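Local coordinates for protein ribokinase (Arabidopsis thaliana, PDB 6ILS) that catalyses the magnesium-dependent transfer of a phosphoryl group from ATP to O-5 of D-ribose, feeding ribose 5-phosphate into nucleotide synthesis and the pentose phosphate pathway, at residues Gly9-Asp14 against Ala38-Ala43; Val59-Gly63 against Ala116-Pro122; His215-Gln221 against Leu233-Gly237. All coordinates share one frame; numbering follows the deposited sequence.

Contact 1 of 3, residues Gly9-Asp14 against Ala38-Ala43; sequences GSANAD and AGGKGA. With RIB (alpha-D-ribofuranose), chain F.
Ser-10 turns OG in between its backbone N and carbonyl carbon (chi1 58°), under the first turn of helix 41-51, where it accepts a nearly straight bond from Gly-42 N (3.3 Å, 168° at the hydrogen); the same OG also bonds Glu-144. Asp-14 swings CG beside its own N (chi1 -72°), which brings the carboxylate over Gly-39 and onto the sugar. Each carboxylate oxygen takes one ribose hydroxyl: O2 donates to Asp-14 OD1 in a very short bond of 2.5 Å, and O3 to Asp-14 OD2 at 2.6 Å. Gly-40 N, at the N-cap position, points back at O3 of ribose (3.0 Å), so that hydroxyl both gives and receives. The Lys-41 chain runs along the sugar and bends at its last torsion to put NZ 2.9 Å from ribose O5, the atom that is phosphorylated; Asp-259, the predicted proton acceptor, and Glu-144 also hydrogen-bond the ribose. Glycines let the two backbones close up: a CB on Gly-39 would strike Asp-14 OD2, and one on Gly-40 or Gly-42 would run into the main chain of 9-12. Asn-12 pairs with Gly-39 in an antiparallel hydrogen-bonded pair, while Ser-10 O receives Ala-43 N at 2.8 Å. The GGKGA run is the N-terminal glycine-rich signature of PfkB sugar kinases. Strands 12-18 and 33-39 meet here side by side in the four-stranded sheet; Ala-11 and Ala-43 touch each other by their methyls and lean on helix 66-75, with strand 56-63 beyond Ala-11.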
ATOM      1  N   GLY B   9      -9.504 -18.586  -3.315  1.00 15.05           N
ATOM      2  CA  GLY B   9      -9.901 -17.245  -3.642  1.00 13.52           C
ATOM      3  C   GLY B   9      -8.813 -16.221  -3.450  1.00 18.92           C
ATOM      4  O   GLY B   9      -7.621 -16.532  -3.556  1.00 16.93           O
ATOM      5  N   SER B  10      -9.243 -15.003  -3.134  1.00 16.69           N
ATOM      6  CA  SER B  10      -8.388 -13.818  -3.155  1.00 17.20           C
ATOM      7  C   SER B  10      -7.714 -13.458  -1.836  1.00 18.25           C
ATOM      8  O   SER B  10      -8.243 -13.718  -0.761  1.00 16.10           O
ATOM      9  CB  SER B  10      -9.203 -12.624  -3.581  1.00 18.45           C
ATOM     10  OG  SER B  10     -10.308 -12.458  -2.692  1.00 19.11           O
ATOM     11  N   ALA B  11      -6.567 -12.799  -1.950  1.00 18.49           N
ATOM     12  CA  ALA B  11      -5.880 -12.197  -0.820  1.00 18.26           C
ATOM     13  C   ALA B  11      -5.457 -10.793  -1.234  1.00 18.73           C
ATOM     14  O   ALA B  11      -4.832 -10.629  -2.265  1.00 17.21           O
ATOM     15  CB  ALA B  11      -4.669 -13.035  -0.395  1.00 18.87           C
ATOM     16  N   ASN B  12      -5.851  -9.789  -0.447  1.00 18.55           N
ATOM     17  CA  ASN B  12      -5.557  -8.381  -0.709  1.00 21.13           C
ATOM     18  C   ASN B  12      -4.881  -7.721   0.470  1.00 22.55           C
ATOM     19  O   ASN B  12      -5.233  -7.999   1.611  1.00 21.72           O
ATOM     20  CB  ASN B  12      -6.841  -7.573  -0.984  1.00 21.71           C
ATOM     21  CG  ASN B  12      -7.506  -7.932  -2.282  1.00 25.25           C
ATOM     22  OD1 ASN B  12      -6.849  -8.309  -3.252  1.00 26.15           O
ATOM     23  ND2 ASN B  12      -8.829  -7.778  -2.323  1.00 23.89           N
ATOM     24  N   ALA B  13      -3.946  -6.816   0.204  1.00 23.44           N
ATOM     25  CA  ALA B  13      -3.590  -5.844   1.228  1.00 22.26           C
ATOM     26  C   ALA B  13      -4.588  -4.701   1.086  1.00 22.30           C
ATOM     27  O   ALA B  13      -4.749  -4.148   0.007  1.00 27.18           O
ATOM     28  CB  ALA B  13      -2.155  -5.352   1.059  1.00 22.16           C
ATOM     29  N   ASP B  14      -5.272  -4.376   2.171  1.00 25.94           N
ATOM     30  CA  ASP B  14      -6.264  -3.315   2.160  1.00 30.79           C
ATOM     31  C   ASP B  14      -5.625  -2.006   2.618  1.00 29.89           C
ATOM     32  O   ASP B  14      -5.248  -1.888   3.776  1.00 30.22           O
ATOM     33  CB  ASP B  14      -7.442  -3.690   3.058  1.00 30.72           C
ATOM     34  CG  ASP B  14      -8.318  -4.797   2.454  1.00 32.41           C
ATOM     35  OD1 ASP B  14      -8.320  -4.943   1.208  1.00 32.42           O
ATOM     36  OD2 ASP B  14      -9.016  -5.489   3.228  1.00 33.19           O
ATOM     37  N   ALA B  38      -4.334  -6.899   6.384  1.00 29.42           N
ATOM     38  CA  ALA B  38      -4.550  -8.136   5.653  1.00 28.97           C
ATOM     39  C   ALA B  38      -6.035  -8.315   5.367  1.00 23.94           C
ATOM     40  O   ALA B  38      -6.867  -8.172   6.259  1.00 26.25           O
ATOM     41  CB  ALA B  38      -4.025  -9.306   6.436  1.00 27.64           C
ATOM     42  N   GLY B  39      -6.368  -8.637   4.122  1.00 25.40           N
ATOM     43  CA  GLY B  39      -7.762  -8.786   3.751  1.00 22.43           C
ATOM     44  C   GLY B  39      -7.911  -9.541   2.444  1.00 18.44           C
ATOM     45  O   GLY B  39      -7.069 -10.363   2.087  1.00 17.96           O
ATOM     46  N   GLY B  40      -8.972  -9.224   1.719  1.00 23.48           N
ATOM     47  CA  GLY B  40      -9.367 -10.015   0.574  1.00 20.27           C
ATOM     48  C   GLY B  40     -10.449 -10.990   0.999  1.00 17.53           C
ATOM     49  O   GLY B  40     -10.359 -11.598   2.073  1.00 16.86           O
ATOM     50  N   LYS B  41     -11.456 -11.193   0.148  1.00 18.26           N
ATOM     51  CA  LYS B  41     -12.586 -12.046   0.552  1.00 17.26           C
ATOM     52  C   LYS B  41     -12.149 -13.469   0.842  1.00 15.12           C
ATOM     53  O   LYS B  41     -12.607 -14.062   1.796  1.00 16.29           O
ATOM     54  CB  LYS B  41     -13.700 -12.019  -0.513  1.00 13.40           C
ATOM     55  CG  LYS B  41     -14.401 -10.676  -0.516  1.00 20.77           C
ATOM     56  CD  LYS B  41     -15.414 -10.487  -1.623  1.00 21.72           C
ATOM     57  CE  LYS B  41     -15.963  -9.042  -1.549  1.00 23.53           C
ATOM     58  NZ  LYS B  41     -16.706  -8.794  -0.267  1.00 30.86           N
ATOM     59  N   GLY B  42     -11.229 -14.011   0.054  1.00 14.82           N
ATOM     60  CA  GLY B  42     -10.774 -15.371   0.265  1.00 15.11           C
ATOM     61  C   GLY B  42      -9.979 -15.509   1.548  1.00 15.78           C
ATOM     62  O   GLY B  42     -10.236 -16.408   2.335  1.00 14.44           O
ATOM     63  N   ALA B  43      -9.000 -14.626   1.749  1.00 16.63           N
ATOM     64  CA  ALA B  43      -8.185 -14.699   2.959  1.00 17.30           C
ATOM     65  C   ALA B  43      -9.062 -14.453   4.192  1.00 14.78           C
ATOM     66  O   ALA B  43      -8.870 -15.096   5.219  1.00 16.54           O
ATOM     67  CB  ALA B  43      -7.008 -13.685   2.910  1.00 15.53           C
TER
HETATM   68  O5  RIB F 402     -15.069  -8.396   2.093  1.00 23.86           O
HETATM   69  C5  RIB F 402     -13.927  -7.662   2.450  1.00 29.46           C
HETATM   70  C4  RIB F 402     -12.996  -7.678   1.419  1.00 31.25           C
HETATM   71  O4  RIB F 402     -13.573  -7.226   0.100  1.00 37.35           O
HETATM   72  C3  RIB F 402     -11.945  -6.538   1.768  1.00 35.27           C
HETATM   73  O3  RIB F 402     -10.898  -7.139   2.673  1.00 32.26           O
HETATM   74  C2  RIB F 402     -11.560  -6.061   0.672  1.00 35.67           C
HETATM   75  O2  RIB F 402     -10.148  -6.384   0.354  1.00 29.15           O
HETATM   76  C1  RIB F 402     -12.581  -6.636  -0.515  1.00 36.28           C
HETATM   77  O1  RIB F 402     -11.914  -7.533  -1.325  1.00 29.79           O
HETATM   78  O   HOH W   1      -9.116  -5.508   6.439  1.00 39.78           O

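Contact 2 of 3, residues Val59-Gly63 against Ala116-Pro122; sequences VGRLG and ANMKAWP
Arg-61 on strand 56-63 faces the short helix 116-119 and the chain that leaves it, the backbones nearest at Leu-62 and Ala-116 with CA atoms 5.5 Å apart and no direct hydrogen bond. The strand belongs to the central, largely parallel sheet of the ribokinase fold, and a cation-pi stack packs the segment after helix 116-119 against it, next to the border strand 87-90. The Arg-61 guanidinium lies on one face of the Trp-121 indole, centres 4.4 Å apart and planes inclined by 26°. Arg-61 CG, beside the backbone N (chi1 -67°), sits over the six-membered ring (CH-pi, 3.8 Å to the centroid); the bend at chi2 (-59°) then folds the guanidinium back onto the same indole. Trp-121 meets Val-59 O at its edge. Ala-116 and Ala-120 pack against Arg-61 CB, Ala-120 CB at 3.9 Å. Two waters link the segments: one accepts from Arg-61 N and lies 2.7 Å from Asn-117 OD1, whose amide nitrogen holds Ala-11 O; the other joins Arg-61 NE to Ala-120 O. The guanidinium is further held by Arg-61 NH1, which donates to Gly-60 O at 3.0 Å, the acceptor in the guanidinium plane but the donor well above the carbonyl plane.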
ATOM      1  N   VAL B  59      -6.331 -21.652  -0.586  1.00 19.04           N
ATOM      2  CA  VAL B  59      -5.689 -21.796  -1.885  1.00 17.74           C
ATOM      3  C   VAL B  59      -5.725 -20.467  -2.623  1.00 19.45           C
ATOM      4  O   VAL B  59      -6.795 -19.932  -2.958  1.00 16.66           O
ATOM      5  CB  VAL B  59      -6.371 -22.884  -2.740  1.00 17.23           C
ATOM      6  CG1 VAL B  59      -5.667 -23.010  -4.108  1.00 20.02           C
ATOM      7  CG2 VAL B  59      -6.400 -24.194  -1.989  1.00 19.99           C
ATOM      8  N   GLY B  60      -4.553 -19.900  -2.874  1.00 17.73           N
ATOM      9  CA  GLY B  60      -4.519 -18.567  -3.417  1.00 19.33           C
ATOM     10  C   GLY B  60      -3.155 -18.260  -4.002  1.00 20.22           C
ATOM     11  O   GLY B  60      -2.234 -19.059  -3.866  1.00 19.22           O
ATOM     12  N   ARG B  61      -3.047 -17.092  -4.626  1.00 18.01           N
ATOM     13  CA  ARG B  61      -1.820 -16.647  -5.296  1.00 18.77           C
ATOM     14  C   ARG B  61      -1.382 -15.305  -4.754  1.00 23.49           C
ATOM     15  O   ARG B  61      -2.174 -14.361  -4.722  1.00 21.38           O
ATOM     16  CB  ARG B  61      -2.030 -16.534  -6.805  1.00 19.59           C
ATOM     17  CG  ARG B  61      -2.269 -17.863  -7.491  1.00 23.84           C
ATOM     18  CD  ARG B  61      -1.095 -18.779  -7.247  1.00 29.79           C
ATOM     19  NE  ARG B  61      -1.244 -20.065  -7.916  1.00 29.39           N
ATOM     20  CZ  ARG B  61      -1.742 -21.146  -7.330  1.00 31.43           C
ATOM     21  NH1 ARG B  61      -2.158 -21.089  -6.066  1.00 25.85           N
ATOM     22  NH2 ARG B  61      -1.829 -22.284  -8.010  1.00 35.80           N
ATOM     23  N   LEU B  62      -0.114 -15.227  -4.356  1.00 23.17           N
ATOM     24  CA  LEU B  62       0.468 -14.009  -3.814  1.00 21.20           C
ATOM     25  C   LEU B  62       1.644 -13.561  -4.661  1.00 26.38           C
ATOM     26  O   LEU B  62       2.234 -14.376  -5.360  1.00 25.19           O
ATOM     27  CB  LEU B  62       0.947 -14.230  -2.380  1.00 23.66           C
ATOM     28  CG  LEU B  62      -0.115 -14.655  -1.376  1.00 23.17           C
ATOM     29  CD1 LEU B  62       0.534 -14.838  -0.016  1.00 24.80           C
ATOM     30  CD2 LEU B  62      -1.183 -13.583  -1.332  1.00 19.47           C
ATOM     31  N   GLY B  63       1.986 -12.276  -4.596  1.00 24.34           N
ATOM     32  CA  GLY B  63       3.260 -11.818  -5.138  1.00 27.08           C
ATOM     33  C   GLY B  63       4.344 -12.061  -4.108  1.00 27.24           C
ATOM     34  O   GLY B  63       4.056 -12.224  -2.926  1.00 23.74           O
ATOM     35  N   ALA B 116      -1.846 -10.728  -8.465  1.00 22.53           N
ATOM     36  CA  ALA B 116      -1.685 -12.179  -8.483  1.00 21.00           C
ATOM     37  C   ALA B 116      -3.034 -12.889  -8.377  1.00 21.97           C
ATOM     38  O   ALA B 116      -3.175 -14.018  -8.850  1.00 23.35           O
ATOM     39  CB  ALA B 116      -0.764 -12.625  -7.359  1.00 20.38           C
ATOM     40  N   ASN B 117      -4.021 -12.237  -7.754  1.00 22.16           N
ATOM     41  CA  ASN B 117      -5.346 -12.862  -7.586  1.00 22.06           C
ATOM     42  C   ASN B 117      -5.993 -13.168  -8.932  1.00 21.42           C
ATOM     43  O   ASN B 117      -6.707 -14.175  -9.078  1.00 21.41           O
ATOM     44  CB  ASN B 117      -6.289 -11.966  -6.779  1.00 19.53           C
ATOM     45  CG  ASN B 117      -5.891 -11.849  -5.317  1.00 17.55           C
ATOM     46  OD1 ASN B 117      -5.556 -12.835  -4.660  1.00 18.30           O
ATOM     47  ND2 ASN B 117      -5.952 -10.629  -4.796  1.00 19.94           N
ATOM     48  N   MET B 118      -5.750 -12.284  -9.900  1.00 22.39           N
ATOM     49  CA  MET B 118      -6.363 -12.404 -11.221  1.00 23.82           C
ATOM     50  C   MET B 118      -5.408 -12.971 -12.269  1.00 29.39           C
ATOM     51  O   MET B 118      -5.847 -13.539 -13.270  1.00 29.49           O
ATOM     52  CB  MET B 118      -6.880 -11.044 -11.691  1.00 23.36           C
ATOM     53  CG  MET B 118      -8.104 -10.536 -10.952  1.00 22.72           C
ATOM     54  SD  MET B 118      -9.516 -11.638 -11.071  1.00 26.34           S
ATOM     55  CE  MET B 118     -10.006 -11.440 -12.785  1.00 31.29           C
ATOM     56  N   LYS B 119      -4.104 -12.840 -12.038  1.00 24.44           N
ATOM     57  CA  LYS B 119      -3.150 -13.072 -13.118  1.00 30.06           C
ATOM     58  C   LYS B 119      -2.121 -14.174 -12.895  1.00 29.49           C
ATOM     59  O   LYS B 119      -1.391 -14.522 -13.823  1.00 34.16           O
ATOM     60  CB  LYS B 119      -2.437 -11.752 -13.429  1.00 31.52           C
ATOM     61  CG  LYS B 119      -3.370 -10.742 -14.096  1.00 36.15           C
ATOM     62  CD  LYS B 119      -2.728  -9.372 -14.230  1.00 46.27           C
ATOM     63  CE  LYS B 119      -3.619  -8.427 -15.024  1.00 50.44           C
ATOM     64  NZ  LYS B 119      -3.022  -7.065 -15.102  1.00 56.08           N
ATOM     65  N   ALA B 120      -2.074 -14.761 -11.704  1.00 26.77           N
ATOM     66  CA  ALA B 120      -1.024 -15.731 -11.405  1.00 26.11           C
ATOM     67  C   ALA B 120      -1.500 -17.169 -11.325  1.00 27.81           C
ATOM     68  O   ALA B 120      -0.796 -18.023 -10.792  1.00 27.58           O
ATOM     69  CB  ALA B 120      -0.336 -15.359 -10.107  1.00 28.32           C
ATOM     70  N   TRP B 121      -2.700 -17.435 -11.824  1.00 28.10           N
ATOM     71  CA  TRP B 121      -3.234 -18.785 -11.822  1.00 27.95           C
ATOM     72  C   TRP B 121      -2.859 -19.500 -13.116  1.00 30.21           C
ATOM     73  O   TRP B 121      -2.759 -18.867 -14.156  1.00 31.83           O
ATOM     74  CB  TRP B 121      -4.756 -18.761 -11.667  1.00 26.51           C
ATOM     75  CG  TRP B 121      -5.244 -18.217 -10.345  1.00 22.27           C
ATOM     76  CD1 TRP B 121      -5.601 -16.924 -10.061  1.00 22.24           C
ATOM     77  CD2 TRP B 121      -5.428 -18.958  -9.138  1.00 21.95           C
ATOM     78  NE1 TRP B 121      -5.991 -16.820  -8.737  1.00 22.31           N
ATOM     79  CE2 TRP B 121      -5.903 -18.058  -8.156  1.00 20.21           C
ATOM     80  CE3 TRP B 121      -5.252 -20.300  -8.790  1.00 25.34           C
ATOM     81  CZ2 TRP B 121      -6.207 -18.464  -6.859  1.00 18.92           C
ATOM     82  CZ3 TRP B 121      -5.541 -20.697  -7.496  1.00 22.87           C
ATOM     83  CH2 TRP B 121      -6.017 -19.774  -6.543  1.00 19.68           C
ATOM     84  N   PRO B 122      -2.682 -20.825 -13.061  1.00 29.24           N
ATOM     85  CA  PRO B 122      -2.422 -21.518 -14.328  1.00 35.50           C
ATOM     86  C   PRO B 122      -3.663 -21.518 -15.210  1.00 36.38           C
ATOM     87  O   PRO B 122      -4.782 -21.384 -14.702  1.00 35.07           O
ATOM     88  CB  PRO B 122      -2.063 -22.932 -13.884  1.00 31.48           C
ATOM     89  CG  PRO B 122      -2.880 -23.127 -12.643  1.00 34.64           C
ATOM     90  CD  PRO B 122      -2.927 -21.767 -11.957  1.00 31.36           C
TER
HETATM   91  O   HOH W   2      -5.355 -15.519  -4.914  1.00 19.61           O
HETATM   92  O   HOH W   3      -0.050 -20.999 -10.414  1.00 40.08           O

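Contact 3 of 3, residues His215-Gln221 against Leu233-Gly237; sequences HKLGVKQ and LFIQG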
ATOM      1  N   HIS B 215     -33.224 -20.187  -8.664  1.00 27.86           N
ATOM      2  CA  HIS B 215     -33.538 -21.611  -8.737  1.00 24.19           C
ATOM      3  C   HIS B 215     -33.651 -22.057 -10.208  1.00 36.21           C
ATOM      4  O   HIS B 215     -33.398 -23.219 -10.539  1.00 32.55           O
ATOM      5  CB  HIS B 215     -34.847 -21.923  -8.012  1.00 33.25           C
ATOM      6  CG  HIS B 215     -34.770 -21.854  -6.514  1.00 35.08           C
ATOM      7  ND1 HIS B 215     -33.610 -22.106  -5.803  1.00 30.87           N
ATOM      8  CD2 HIS B 215     -35.723 -21.586  -5.588  1.00 34.31           C
ATOM      9  CE1 HIS B 215     -33.853 -21.983  -4.511  1.00 32.14           C
ATOM     10  NE2 HIS B 215     -35.128 -21.668  -4.351  1.00 31.77           N
ATOM     11  N   LYS B 216     -34.057 -21.127 -11.075  1.00 35.63           N
ATOM     12  CA  LYS B 216     -34.205 -21.414 -12.507  1.00 40.03           C
ATOM     13  C   LYS B 216     -32.837 -21.446 -13.172  1.00 38.36           C
ATOM     14  O   LYS B 216     -32.602 -22.235 -14.087  1.00 40.91           O
ATOM     15  CB  LYS B 216     -35.113 -20.382 -13.191  1.00 38.76           C
ATOM     16  CG  LYS B 216     -36.581 -20.468 -12.789  1.00 39.06           C
ATOM     17  CD  LYS B 216     -37.396 -19.323 -13.396  1.00 45.29           C
ATOM     18  CE  LYS B 216     -38.876 -19.413 -13.021  1.00 53.87           C
ATOM     19  NZ  LYS B 216     -39.657 -18.240 -13.524  1.00 59.45           N
ATOM     20  N   LEU B 217     -31.925 -20.604 -12.695  1.00 36.33           N
ATOM     21  CA  LEU B 217     -30.550 -20.645 -13.179  1.00 33.72           C
ATOM     22  C   LEU B 217     -29.796 -21.881 -12.662  1.00 33.15           C
ATOM     23  O   LEU B 217     -28.590 -21.962 -12.821  1.00 37.74           O
ATOM     24  CB  LEU B 217     -29.792 -19.371 -12.780  1.00 31.86           C
ATOM     25  CG  LEU B 217     -30.341 -17.978 -13.128  1.00 33.24           C
ATOM     26  CD1 LEU B 217     -29.909 -16.924 -12.119  1.00 34.59           C
ATOM     27  CD2 LEU B 217     -29.835 -17.553 -14.442  1.00 36.29           C
ATOM     28  N   GLY B 218     -30.491 -22.830 -12.033  1.00 37.07           N
ATOM     29  CA  GLY B 218     -29.869 -24.074 -11.587  1.00 31.84           C
ATOM     30  C   GLY B 218     -29.353 -24.157 -10.142  1.00 36.06           C
ATOM     31  O   GLY B 218     -28.767 -25.163  -9.739  1.00 35.25           O
ATOM     32  N   VAL B 219     -29.567 -23.120  -9.342  1.00 34.13           N
ATOM     33  CA  VAL B 219     -29.036 -23.146  -7.975  1.00 30.48           C
ATOM     34  C   VAL B 219     -30.108 -23.544  -6.959  1.00 29.13           C
ATOM     35  O   VAL B 219     -31.104 -22.844  -6.803  1.00 31.62           O
ATOM     36  CB  VAL B 219     -28.444 -21.795  -7.574  1.00 31.21           C
ATOM     37  CG1 VAL B 219     -27.623 -21.956  -6.277  1.00 27.60           C
ATOM     38  CG2 VAL B 219     -27.581 -21.244  -8.687  1.00 28.39           C
ATOM     39  N   LYS B 220     -29.875 -24.657  -6.267  1.00 26.21           N
ATOM     40  CA  LYS B 220     -30.835 -25.242  -5.329  1.00 33.35           C
ATOM     41  C   LYS B 220     -30.955 -24.471  -4.018  1.00 32.29           C
ATOM     42  O   LYS B 220     -32.024 -24.455  -3.395  1.00 29.15           O
ATOM     43  CB  LYS B 220     -30.447 -26.688  -5.002  1.00 31.80           C
ATOM     44  CG  LYS B 220     -30.367 -27.611  -6.204  1.00 40.96           C
ATOM     45  CD  LYS B 220     -31.730 -27.880  -6.806  1.00 40.87           C
ATOM     46  CE  LYS B 220     -31.610 -28.666  -8.114  1.00 50.14           C
ATOM     47  NZ  LYS B 220     -31.148 -27.807  -9.250  1.00 45.77           N
ATOM     48  N   GLN B 221     -29.850 -23.868  -3.586  1.00 27.71           N
ATOM     49  CA  GLN B 221     -29.809 -23.208  -2.273  1.00 23.28           C
ATOM     50  C   GLN B 221     -29.211 -21.829  -2.389  1.00 20.87           C
ATOM     51  O   GLN B 221     -28.173 -21.638  -3.026  1.00 19.74           O
ATOM     52  CB  GLN B 221     -29.012 -24.034  -1.267  1.00 22.97           C
ATOM     53  CG  GLN B 221     -29.482 -25.446  -1.115  1.00 31.48           C
ATOM     54  CD  GLN B 221     -28.904 -26.108   0.115  1.00 38.49           C
ATOM     55  OE1 GLN B 221     -28.374 -25.439   1.001  1.00 37.75           O
ATOM     56  NE2 GLN B 221     -29.031 -27.426   0.192  1.00 48.83           N
ATOM     57  N   LEU B 233     -32.149 -18.324   4.303  1.00 17.61           N
ATOM     58  CA  LEU B 233     -31.698 -19.468   3.541  1.00 19.17           C
ATOM     59  C   LEU B 233     -32.876 -20.041   2.770  1.00 20.84           C
ATOM     60  O   LEU B 233     -33.845 -20.530   3.368  1.00 23.19           O
ATOM     61  CB  LEU B 233     -31.094 -20.543   4.435  1.00 17.71           C
ATOM     62  CG  LEU B 233     -30.602 -21.811   3.722  1.00 22.31           C
ATOM     63  CD1 LEU B 233     -29.425 -21.509   2.788  1.00 20.46           C
ATOM     64  CD2 LEU B 233     -30.222 -22.878   4.727  1.00 24.20           C
ATOM     65  N   PHE B 234     -32.794 -19.948   1.447  1.00 19.47           N
ATOM     66  CA  PHE B 234     -33.805 -20.541   0.568  1.00 20.05           C
ATOM     67  C   PHE B 234     -33.297 -21.852   0.015  1.00 20.56           C
ATOM     68  O   PHE B 234     -32.206 -21.912  -0.549  1.00 22.63           O
ATOM     69  CB  PHE B 234     -34.149 -19.615  -0.602  1.00 17.60           C
ATOM     70  CG  PHE B 234     -34.713 -18.284  -0.200  1.00 20.86           C
ATOM     71  CD1 PHE B 234     -33.883 -17.257   0.239  1.00 20.94           C
ATOM     72  CD2 PHE B 234     -36.071 -18.039  -0.293  1.00 24.31           C
ATOM     73  CE1 PHE B 234     -34.403 -16.028   0.588  1.00 19.95           C
ATOM     74  CE2 PHE B 234     -36.595 -16.810   0.066  1.00 21.90           C
ATOM     75  CZ  PHE B 234     -35.763 -15.806   0.501  1.00 23.59           C
ATOM     76  N   ILE B 235     -34.091 -22.901   0.167  1.00 20.72           N
ATOM     77  CA  ILE B 235     -33.782 -24.199  -0.425  1.00 24.27           C
ATOM     78  C   ILE B 235     -34.946 -24.583  -1.334  1.00 29.25           C
ATOM     79  O   ILE B 235     -36.100 -24.522  -0.916  1.00 28.00           O
ATOM     80  CB  ILE B 235     -33.568 -25.261   0.645  1.00 26.69           C
ATOM     81  CG1 ILE B 235     -32.427 -24.842   1.584  1.00 28.88           C
ATOM     82  CG2 ILE B 235     -33.290 -26.614   0.009  1.00 31.92           C
ATOM     83  CD1 ILE B 235     -32.208 -25.793   2.724  1.00 32.33           C
ATOM     84  N   GLN B 236     -34.656 -24.945  -2.574  1.00 28.73           N
ATOM     85  CA  GLN B 236     -35.727 -25.241  -3.521  1.00 31.53           C
ATOM     86  C   GLN B 236     -36.638 -26.358  -3.022  1.00 30.23           C
ATOM     87  O   GLN B 236     -36.173 -27.421  -2.608  1.00 29.84           O
ATOM     88  CB  GLN B 236     -35.154 -25.610  -4.885  1.00 33.94           C
ATOM     89  CG  GLN B 236     -36.209 -25.656  -5.965  1.00 35.73           C
ATOM     90  CD  GLN B 236     -35.604 -25.667  -7.331  1.00 40.08           C
ATOM     91  OE1 GLN B 236     -34.495 -26.160  -7.519  1.00 37.95           O
ATOM     92  NE2 GLN B 236     -36.320 -25.108  -8.303  1.00 40.49           N
ATOM     93  N   GLY B 237     -37.943 -26.096  -3.032  1.00 32.65           N
ATOM     94  CA  GLY B 237     -38.927 -27.070  -2.587  1.00 31.50           C
ATOM     95  C   GLY B 237     -39.222 -27.010  -1.099  1.00 32.81           C
ATOM     96  O   GLY B 237     -40.024 -27.788  -0.574  1.00 31.92           O
TER
HETATM   97  O   HOH W   4     -32.541 -25.173  -9.177  1.00 39.37           O
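Gln-236, just past strand 231-235, lies over the ring of His-215 near the end of helix 204-216; strands 221-225 and 231-235 form a beta-hairpin in the large sheet of the ribokinase fold. A Schellman motif with Gly-218 as its C-prime residue ends the helix, and 215-221 turns the chain into strand 221-225. The backbone contributes one antiparallel non-hydrogen-bonded pair, Gln-221 with Ile-235 (CA atoms 4.5 Å apart), and beside it a hydrogen bond from Gln-236 N to Lys-220 O (2.8 Å). CA-H...O contacts reinforce it, the shorter from Gln-221 CA to Phe-234 O at 3.2 Å. The stacking is by face: Gln-236 CB sits 3.8 Å above the centre of the imidazole, and with CG anti to the backbone N (chi1 -169°) the chain extends across the ring until its amide stacks 18° from the ring plane, NE2 near His-215 CB. Gln-221 CG runs beside Ile-235 CG1, 4.0 Å away, both side chains pointing the same way. Cutting His-215 back to an alanine would probably take away the flat surface that Gln-236 rests on and leave Val-219 O without its side-chain donor. Polar links end the set: one water gives its hydrogens to His-215 O and Gln-236 OE1 and accepts from Lys-220 NZ, while His-215 ND1 donates to Val-219 O at 2.8 Å, almost straight (175°) and in the planes of both ring and carbonyl.

Contacts 1 and 2 adjoin, their centres about 11 Å apart: the sugar pocket and the stack beside it are joined by one side-chain bond, from Asn-117, and one probable backbone bond, Gly-9 N to Val-59 O at 3.0 Å. Contact 3 stands alone, its nearest atoms about 17 Å from contact 1. It and contact 2 both reach the nine-stranded sheet through its strands, whereas contact 1 joins two strands of the separate four-stranded sheet. Burial falls in turn: contact 1 is buried and built on glycines, carboxylate and ligand; contact 2 is buried but water-bridged, with cation-pi packing; contact 3 is partly exposed, a histidine-glutamine stack near the surface.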